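Local coordinates for putative protease (Parabacteroides distasonis ATCC 8503, PDB 3KD4), which is of unproven function but is probably an exported protease, at residues 192-197 / 414-419; 450-455 / 474-479. All coordinates share one frame; numbering follows the deposited sequence.

From the N terminus, the chain first builds the mixed sheet that includes strand 174-184, then enters the loop that holds 192-197. It goes on through the helices and the five-stranded antiparallel sheet between 211 and 363 before contact 1 brings 414-419 back onto that loop, 217 residues apart at the nearest ends. Contact 2 follows in series, neither nested in contact 1 nor crossing it: only 18 residues lie between its segments, and it closes round the hairpin of strands 453-462 and 465-474. The two meet where strand 417-418 pairs with strand 478-479, tying the loop after the N-terminal sheet to the C-terminal one, their centres about 15 Å apart.

Contact 1: 192-197 / 414-419; sequences FQPKNR and SNLFEL
Glu-418 is gripped from both ends by the loop 192-197. Its backbone N donates to Phe-192 O (2.8 Å), while its carboxylate reaches the backbone N of Lys-195. That second bond, 2.9 Å from Lys-195 N to Glu-418 OE2, is almost straight at the hydrogen (170°), although the donor approaches from above the carboxylate plane. With CG anti to its backbone N (chi1 -171°) and the chain extended, the glutamate spans Pro-194 to get there. A water carries the other oxygen onward: Glu-418 OE1 accepts from it at 2.7 Å, and the water in turn accepts from Asn-196 N.

Weaker polar contacts run beside these bonds. Gln-193 CA points its hydrogen straight at Leu-416 O, 3.5 Å away, and the CA of Phe-417 turns a less direct C-H toward Phe-192 O.

The apolar contacts flank this polar strip. Pro-194 lies across Leu-416 at about a right angle, its CG 3.6 Å from Leu-416 CB. The aromatic side chains of Phe-192 and Phe-417 extend alongside one another, with Phe-192 CB 3.5 Å from Phe-417 CE1; the ring of Phe-417 also meets Tyr-484 edge-to-face.

Outside the two segments, Arg-349 makes a salt bridge to Glu-418 OE2 and Gln-478 donates to OE1. A buried carboxylate held by an arginine, an amide, a backbone N-H and a water would probably stay ionised, and it links the loop to both helix 346-349 and strand 478-479.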
ATOM      1  N   PHE A 192      -5.090   8.010  -8.238  1.00 21.04           N
ATOM      2  CA  PHE A 192      -6.001   6.860  -8.384  1.00 21.15           C
ATOM      3  C   PHE A 192      -5.631   5.860  -9.482  1.00 21.28           C
ATOM      4  O   PHE A 192      -6.487   5.176 -10.042  1.00 20.51           O
ATOM      5  CB  PHE A 192      -7.441   7.360  -8.571  1.00 20.94           C
ATOM      6  CG  PHE A 192      -7.794   8.467  -7.649  1.00 21.79           C
ATOM      7  CD1 PHE A 192      -7.795   8.259  -6.274  1.00 25.18           C
ATOM      8  CD2 PHE A 192      -8.116   9.710  -8.129  1.00 20.79           C
ATOM      9  CE1 PHE A 192      -8.119   9.295  -5.405  1.00 25.04           C
ATOM     10  CE2 PHE A 192      -8.435  10.725  -7.273  1.00 22.20           C
ATOM     11  CZ  PHE A 192      -8.443  10.517  -5.911  1.00 23.06           C
ATOM     12  N   GLN A 193      -4.335   5.744  -9.751  1.00 21.50           N
ATOM     13  CA  GLN A 193      -3.840   4.651 -10.558  1.00 21.98           C
ATOM     14  C   GLN A 193      -3.938   3.356  -9.734  1.00 21.27           C
ATOM     15  O   GLN A 193      -4.012   3.404  -8.503  1.00 19.94           O
ATOM     16  CB  GLN A 193      -2.383   4.903 -10.945  1.00 22.77           C
ATOM     17  CG  GLN A 193      -2.224   6.107 -11.864  1.00 22.87           C
ATOM     18  CD  GLN A 193      -0.754   6.346 -12.216  1.00 25.12           C
ATOM     19  OE1 GLN A 193      -0.175   5.581 -12.966  1.00 24.27           O
ATOM     20  NE2 GLN A 193      -0.168   7.400 -11.671  1.00 23.57           N
ATOM     21  N   PRO A 194      -3.915   2.213 -10.406  1.00 21.23           N
ATOM     22  CA  PRO A 194      -3.993   0.966  -9.674  1.00 22.79           C
ATOM     23  C   PRO A 194      -2.865   0.826  -8.659  1.00 24.23           C
ATOM     24  O   PRO A 194      -1.733   1.258  -8.903  1.00 24.40           O
ATOM     25  CB  PRO A 194      -3.871  -0.105 -10.763  1.00 22.54           C
ATOM     26  CG  PRO A 194      -4.148   0.568 -12.003  1.00 21.71           C
ATOM     27  CD  PRO A 194      -3.793   1.990 -11.851  1.00 21.14           C
ATOM     28  N   LYS A 195      -3.201   0.264  -7.511  1.00 25.00           N
ATOM     29  CA  LYS A 195      -2.233   0.016  -6.480  1.00 26.52           C
ATOM     30  C   LYS A 195      -1.038  -0.758  -7.041  1.00 27.77           C
ATOM     31  O   LYS A 195       0.116  -0.437  -6.738  1.00 27.50           O
ATOM     32  CB  LYS A 195      -2.878  -0.768  -5.349  1.00 26.80           C
ATOM     33  CG  LYS A 195      -1.919  -1.096  -4.210  1.00 28.88           C
ATOM     34  CD  LYS A 195      -2.661  -1.794  -3.065  1.00 31.30           C
ATOM     35  CE  LYS A 195      -1.718  -2.108  -1.901  1.00 33.70           C
ATOM     36  NZ  LYS A 195      -2.529  -2.523  -0.718  1.00 35.57           N
ATOM     37  N   ASN A 196      -1.307  -1.746  -7.873  1.00 29.01           N
ATOM     38  CA  ASN A 196      -0.238  -2.452  -8.573  1.00 31.41           C
ATOM     39  C   ASN A 196      -0.295  -2.170 -10.075  1.00 32.85           C
ATOM     40  O   ASN A 196      -1.213  -2.598 -10.781  1.00 31.81           O
ATOM     41  CB  ASN A 196      -0.336  -3.939  -8.242  1.00 31.52           C
ATOM     42  CG  ASN A 196      -0.200  -4.176  -6.750  1.00 32.45           C
ATOM     43  OD1 ASN A 196       0.794  -3.736  -6.140  1.00 34.79           O
ATOM     44  ND2 ASN A 196      -1.208  -4.784  -6.143  1.00 27.04           N
ATOM     45  N   ARG A 197       0.661  -1.385 -10.551  1.00 34.88           N
ATOM     46  CA  ARG A 197       0.678  -0.988 -11.957  1.00 37.27           C
ATOM     47  C   ARG A 197       1.411  -2.057 -12.767  1.00 38.33           C
ATOM     48  O   ARG A 197       2.598  -2.278 -12.555  1.00 39.38           O
ATOM     49  CB  ARG A 197       1.355   0.364 -12.100  1.00 37.78           C
ATOM     50  CG  ARG A 197       0.728   1.435 -11.232  1.00 40.80           C
ATOM     51  CD  ARG A 197       1.661   2.589 -10.959  1.00 44.06           C
ATOM     52  NE  ARG A 197       1.104   3.428  -9.896  1.00 48.33           N
ATOM     53  CZ  ARG A 197       1.478   4.681  -9.612  1.00 50.52           C
ATOM     54  NH1 ARG A 197       2.440   5.292 -10.307  1.00 50.53           N
ATOM     55  NH2 ARG A 197       0.873   5.332  -8.615  1.00 51.15           N
ATOM     56  N   SER A 414      -5.061   9.210 -18.777  1.00 26.86           N
ATOM     57  CA  SER A 414      -4.195   8.385 -19.590  1.00 26.12           C
ATOM     58  C   SER A 414      -3.989   6.999 -19.006  1.00 25.27           C
ATOM     59  O   SER A 414      -3.738   6.066 -19.744  1.00 25.69           O
ATOM     60  CB  SER A 414      -2.864   9.081 -19.779  1.00 27.16           C
ATOM     61  OG  SER A 414      -2.031   8.847 -18.663  1.00 30.58           O
ATOM     62  N   ASN A 415      -4.088   6.853 -17.685  1.00 23.71           N
ATOM     63  CA  ASN A 415      -3.845   5.558 -17.038  1.00 22.55           C
ATOM     64  C   ASN A 415      -5.115   4.951 -16.490  1.00 21.42           C
ATOM     65  O   ASN A 415      -6.136   5.627 -16.388  1.00 20.97           O
ATOM     66  CB  ASN A 415      -2.829   5.727 -15.918  1.00 22.65           C
ATOM     67  CG  ASN A 415      -1.478   6.129 -16.447  1.00 23.09           C
ATOM     68  OD1 ASN A 415      -1.110   7.299 -16.446  1.00 23.73           O
ATOM     69  ND2 ASN A 415      -0.770   5.168 -16.979  1.00 20.90           N
ATOM     70  N   LEU A 416      -5.053   3.670 -16.152  1.00 20.58           N
ATOM     71  CA  LEU A 416      -6.151   3.019 -15.470  1.00 20.29           C
ATOM     72  C   LEU A 416      -6.520   3.779 -14.247  1.00 18.86           C
ATOM     73  O   LEU A 416      -5.653   4.323 -13.562  1.00 17.59           O
ATOM     74  CB  LEU A 416      -5.801   1.602 -15.060  1.00 21.34           C
ATOM     75  CG  LEU A 416      -5.657   0.582 -16.193  1.00 24.59           C
ATOM     76  CD1 LEU A 416      -5.291  -0.781 -15.575  1.00 25.48           C
ATOM     77  CD2 LEU A 416      -6.939   0.473 -17.018  1.00 26.29           C
ATOM     78  N   PHE A 417      -7.825   3.787 -13.991  1.00 18.40           N
ATOM     79  CA  PHE A 417      -8.435   4.427 -12.852  1.00 18.58           C
ATOM     80  C   PHE A 417      -8.959   3.345 -11.909  1.00 17.87           C
ATOM     81  O   PHE A 417      -9.671   2.455 -12.357  1.00 19.55           O
ATOM     82  CB  PHE A 417      -9.584   5.282 -13.379  1.00 18.46           C
ATOM     83  CG  PHE A 417     -10.296   6.041 -12.332  1.00 18.08           C
ATOM     84  CD1 PHE A 417      -9.634   6.991 -11.596  1.00 21.09           C
ATOM     85  CD2 PHE A 417     -11.634   5.820 -12.084  1.00 19.70           C
ATOM     86  CE1 PHE A 417     -10.300   7.712 -10.610  1.00 21.49           C
ATOM     87  CE2 PHE A 417     -12.314   6.566 -11.090  1.00 20.75           C
ATOM     88  CZ  PHE A 417     -11.627   7.491 -10.358  1.00 20.45           C
ATOM     89  N   GLU A 418      -8.616   3.407 -10.632  1.00 16.68           N
ATOM     90  CA  GLU A 418      -9.002   2.351  -9.674  1.00 17.33           C
ATOM     91  C   GLU A 418      -9.647   2.907  -8.448  1.00 17.13           C
ATOM     92  O   GLU A 418      -9.137   3.846  -7.854  1.00 17.27           O
ATOM     93  CB  GLU A 418      -7.744   1.545  -9.247  1.00 18.15           C
ATOM     94  CG  GLU A 418      -8.027   0.280  -8.418  1.00 17.97           C
ATOM     95  CD  GLU A 418      -6.764  -0.497  -8.140  1.00 17.57           C
ATOM     96  OE1 GLU A 418      -6.467  -1.394  -8.931  1.00 19.70           O
ATOM     97  OE2 GLU A 418      -6.047  -0.181  -7.169  1.00 15.96           O
ATOM     98  N   LEU A 419     -10.764   2.308  -8.045  1.00 18.19           N
ATOM     99  CA  LEU A 419     -11.467   2.701  -6.840  1.00 18.25           C
ATOM    100  C   LEU A 419     -10.969   1.875  -5.656  1.00 19.17           C
ATOM    101  O   LEU A 419     -10.558   0.731  -5.834  1.00 17.74           O
ATOM    102  CB  LEU A 419     -12.954   2.438  -7.012  1.00 19.24           C
ATOM    103  CG  LEU A 419     -13.658   3.035  -8.229  1.00 19.53           C
ATOM    104  CD1 LEU A 419     -15.135   2.683  -8.096  1.00 15.49           C
ATOM    105  CD2 LEU A 419     -13.458   4.554  -8.282  1.00 18.08           C
TER
HETATM  106  O   HOH W   1      -4.216  -2.711  -8.187  1.00 23.91           O

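Contact 2: 450-455 / 474-479; sequences KPFGKV and LNKQQF
Phe-452 packs its ring against the aliphatic chain of Lys-476, and this is the tight part of the contact. The lysine chain follows the phenylalanine outward, and Lys-476 CD sits over the centre of the Phe-452 ring, 3.3 Å from the centroid and only 4° off the normal, a clear CH-pi contact. Pro-451 CB lies over the opposite face, toward the rim. The lysine reaches this position with CG anti to its backbone N (chi1 -178°) and an extended chain that bends only at its last torsion, turning NZ to a weak bond with Gln-478 O. Lys-476 NZ is 5.4 Å from the centroid of the Phe-452 ring, so any cation-pi attraction is weak at most. Phe-479 comes from the other direction, its CE2 4.0 Å from Phe-452 CB, which lies at the edge of the Phe-479 ring. An alanine at Phe-452 would strip away the ring, and the methylenes of Lys-476 would probably lose their aromatic support and be freer to turn.

Looser packing is found at Asn-475, an exposed residue. Its side chain meets the other segment chiefly through CB, 3.5 Å from Phe-452 O, and the side-chain ND2 bonds to Glu-473. The backbone does the holding here: Asn-475 N donates to Phe-452 O at 2.8 Å, with 160° at the hydrogen.

Gly-453 and Leu-474 then form an antiparallel non-hydrogen-bonded pair, their CA atoms 4.6 Å apart. Gly-453 is also the last residue of the type I turn that begins at Lys-450 and leads in from strand 446-450. The arrangement is the open end of an antiparallel beta hairpin, strands 453-462 and 465-474, within a mixed five-stranded sheet.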
ATOM      1  N   LYS A 450     -25.262   4.392 -15.733  1.00 27.33           N
ATOM      2  CA  LYS A 450     -24.155   4.096 -16.622  1.00 28.13           C
ATOM      3  C   LYS A 450     -23.895   2.615 -16.534  1.00 28.11           C
ATOM      4  O   LYS A 450     -24.463   1.931 -15.680  1.00 27.97           O
ATOM      5  CB  LYS A 450     -22.894   4.877 -16.202  1.00 28.15           C
ATOM      6  CG  LYS A 450     -22.987   6.394 -16.426  1.00 30.17           C
ATOM      7  CD  LYS A 450     -23.202   6.811 -17.868  1.00 30.98           C
ATOM      8  CE  LYS A 450     -23.345   8.315 -17.946  1.00 33.37           C
ATOM      9  NZ  LYS A 450     -23.595   8.823 -19.311  1.00 35.92           N
ATOM     10  N   PRO A 451     -23.034   2.104 -17.416  1.00 29.18           N
ATOM     11  CA  PRO A 451     -22.833   0.656 -17.405  1.00 29.30           C
ATOM     12  C   PRO A 451     -22.334   0.081 -16.069  1.00 28.60           C
ATOM     13  O   PRO A 451     -22.637  -1.050 -15.775  1.00 28.95           O
ATOM     14  CB  PRO A 451     -21.793   0.440 -18.510  1.00 29.68           C
ATOM     15  CG  PRO A 451     -21.954   1.630 -19.439  1.00 28.78           C
ATOM     16  CD  PRO A 451     -22.352   2.753 -18.564  1.00 29.68           C
ATOM     17  N   PHE A 452     -21.622   0.849 -15.258  1.00 27.81           N
ATOM     18  CA  PHE A 452     -21.008   0.263 -14.062  1.00 27.18           C
ATOM     19  C   PHE A 452     -21.494   0.920 -12.778  1.00 26.26           C
ATOM     20  O   PHE A 452     -20.946   0.678 -11.708  1.00 25.00           O
ATOM     21  CB  PHE A 452     -19.483   0.284 -14.228  1.00 27.19           C
ATOM     22  CG  PHE A 452     -19.009  -0.556 -15.386  1.00 30.02           C
ATOM     23  CD1 PHE A 452     -19.267  -1.943 -15.414  1.00 33.72           C
ATOM     24  CD2 PHE A 452     -18.373   0.025 -16.483  1.00 33.03           C
ATOM     25  CE1 PHE A 452     -18.876  -2.740 -16.523  1.00 33.28           C
ATOM     26  CE2 PHE A 452     -17.973  -0.748 -17.585  1.00 33.22           C
ATOM     27  CZ  PHE A 452     -18.216  -2.137 -17.596  1.00 33.48           C
ATOM     28  N   GLY A 453     -22.566   1.712 -12.864  1.00 24.77           N
ATOM     29  CA  GLY A 453     -23.165   2.241 -11.641  1.00 24.27           C
ATOM     30  C   GLY A 453     -24.327   3.173 -11.884  1.00 23.38           C
ATOM     31  O   GLY A 453     -24.780   3.322 -13.008  1.00 22.49           O
ATOM     32  N   LYS A 454     -24.791   3.811 -10.813  1.00 22.69           N
ATOM     33  CA  LYS A 454     -25.992   4.642 -10.889  1.00 22.54           C
ATOM     34  C   LYS A 454     -26.024   5.541  -9.673  1.00 21.75           C
ATOM     35  O   LYS A 454     -25.608   5.137  -8.600  1.00 20.98           O
ATOM     36  CB  LYS A 454     -27.235   3.725 -10.933  1.00 22.93           C
ATOM     37  CG  LYS A 454     -28.593   4.429 -10.937  1.00 25.17           C
ATOM     38  CD  LYS A 454     -29.739   3.461 -11.096  1.00 27.77           C
ATOM     39  CE  LYS A 454     -30.028   2.692  -9.811  1.00 32.80           C
ATOM     40  NZ  LYS A 454     -31.310   1.837  -9.953  1.00 35.87           N
ATOM     41  N   VAL A 455     -26.496   6.764  -9.864  1.00 21.47           N
ATOM     42  CA  VAL A 455     -26.703   7.729  -8.781  1.00 21.42           C
ATOM     43  C   VAL A 455     -28.155   8.222  -8.890  1.00 21.76           C
ATOM     44  O   VAL A 455     -28.632   8.511  -9.986  1.00 22.74           O
ATOM     45  CB  VAL A 455     -25.744   8.933  -8.860  1.00 21.51           C
ATOM     46  CG1 VAL A 455     -26.130  10.012  -7.855  1.00 20.38           C
ATOM     47  CG2 VAL A 455     -24.292   8.505  -8.647  1.00 20.51           C
ATOM     48  N   LEU A 474     -21.399   1.795  -7.180  1.00 20.51           N
ATOM     49  CA  LEU A 474     -20.337   1.639  -8.120  1.00 20.24           C
ATOM     50  C   LEU A 474     -19.978   0.149  -8.113  1.00 20.25           C
ATOM     51  O   LEU A 474     -19.641  -0.424  -7.063  1.00 19.57           O
ATOM     52  CB  LEU A 474     -19.155   2.554  -7.767  1.00 19.15           C
ATOM     53  CG  LEU A 474     -19.358   4.066  -7.791  1.00 20.74           C
ATOM     54  CD1 LEU A 474     -18.058   4.805  -7.346  1.00 16.34           C
ATOM     55  CD2 LEU A 474     -19.806   4.586  -9.173  1.00 20.77           C
ATOM     56  N   ASN A 475     -20.084  -0.478  -9.285  1.00 21.08           N
ATOM     57  CA  ASN A 475     -20.027  -1.941  -9.407  1.00 22.03           C
ATOM     58  C   ASN A 475     -18.817  -2.501 -10.155  1.00 21.57           C
ATOM     59  O   ASN A 475     -18.786  -3.656 -10.467  1.00 21.72           O
ATOM     60  CB  ASN A 475     -21.286  -2.435 -10.089  1.00 22.43           C
ATOM     61  CG  ASN A 475     -22.550  -1.974  -9.386  1.00 27.98           C
ATOM     62  OD1 ASN A 475     -22.673  -2.085  -8.155  1.00 33.71           O
ATOM     63  ND2 ASN A 475     -23.517  -1.459 -10.171  1.00 32.59           N
ATOM     64  N   LYS A 476     -17.830  -1.678 -10.444  1.00 22.23           N
ATOM     65  CA  LYS A 476     -16.592  -2.119 -11.102  1.00 22.95           C
ATOM     66  C   LYS A 476     -15.472  -1.340 -10.410  1.00 22.69           C
ATOM     67  O   LYS A 476     -15.682  -0.226  -9.968  1.00 22.07           O
ATOM     68  CB  LYS A 476     -16.669  -1.816 -12.606  1.00 23.27           C
ATOM     69  CG  LYS A 476     -15.492  -2.239 -13.433  1.00 24.96           C
ATOM     70  CD  LYS A 476     -15.817  -2.062 -14.926  1.00 27.25           C
ATOM     71  CE  LYS A 476     -14.613  -2.164 -15.874  1.00 28.92           C
ATOM     72  NZ  LYS A 476     -13.624  -3.239 -15.521  1.00 30.82           N
ATOM     73  N   GLN A 477     -14.291  -1.946 -10.301  1.00 22.62           N
ATOM     74  CA  GLN A 477     -13.161  -1.366  -9.600  1.00 22.72           C
ATOM     75  C   GLN A 477     -12.152  -0.636 -10.479  1.00 21.58           C
ATOM     76  O   GLN A 477     -11.545   0.317 -10.030  1.00 20.43           O
ATOM     77  CB  GLN A 477     -12.380  -2.477  -8.918  1.00 23.58           C
ATOM     78  CG  GLN A 477     -13.033  -3.024  -7.728  1.00 27.56           C
ATOM     79  CD  GLN A 477     -12.359  -4.258  -7.244  1.00 30.06           C
ATOM     80  OE1 GLN A 477     -11.723  -4.222  -6.189  1.00 31.41           O
ATOM     81  NE2 GLN A 477     -12.470  -5.381  -8.028  1.00 23.55           N
ATOM     82  N   GLN A 478     -11.911  -1.141 -11.681  1.00 21.33           N
ATOM     83  CA  GLN A 478     -10.905  -0.565 -12.556  1.00 21.99           C
ATOM     84  C   GLN A 478     -11.471  -0.170 -13.884  1.00 22.17           C
ATOM     85  O   GLN A 478     -12.274  -0.894 -14.471  1.00 23.23           O
ATOM     86  CB  GLN A 478      -9.770  -1.537 -12.824  1.00 22.14           C
ATOM     87  CG  GLN A 478      -9.010  -1.957 -11.579  1.00 23.13           C
ATOM     88  CD  GLN A 478      -7.849  -2.888 -11.926  1.00 22.92           C
ATOM     89  OE1 GLN A 478      -8.004  -3.776 -12.752  1.00 25.43           O
ATOM     90  NE2 GLN A 478      -6.706  -2.697 -11.291  1.00 17.61           N
ATOM     91  N   PHE A 479     -10.978   0.951 -14.385  1.00 21.92           N
ATOM     92  CA  PHE A 479     -11.525   1.587 -15.563  1.00 21.99           C
ATOM     93  C   PHE A 479     -10.395   2.044 -16.482  1.00 21.83           C
ATOM     94  O   PHE A 479      -9.418   2.667 -16.043  1.00 21.48           O
ATOM     95  CB  PHE A 479     -12.385   2.796 -15.162  1.00 21.93           C
ATOM     96  CG  PHE A 479     -13.514   2.458 -14.262  1.00 21.41           C
ATOM     97  CD1 PHE A 479     -13.316   2.367 -12.878  1.00 21.74           C
ATOM     98  CD2 PHE A 479     -14.774   2.196 -14.785  1.00 21.88           C
ATOM     99  CE1 PHE A 479     -14.356   2.024 -12.039  1.00 20.86           C
ATOM    100  CE2 PHE A 479     -15.848   1.843 -13.948  1.00 20.24           C
ATOM    101  CZ  PHE A 479     -15.647   1.773 -12.571  1.00 19.85           C
TER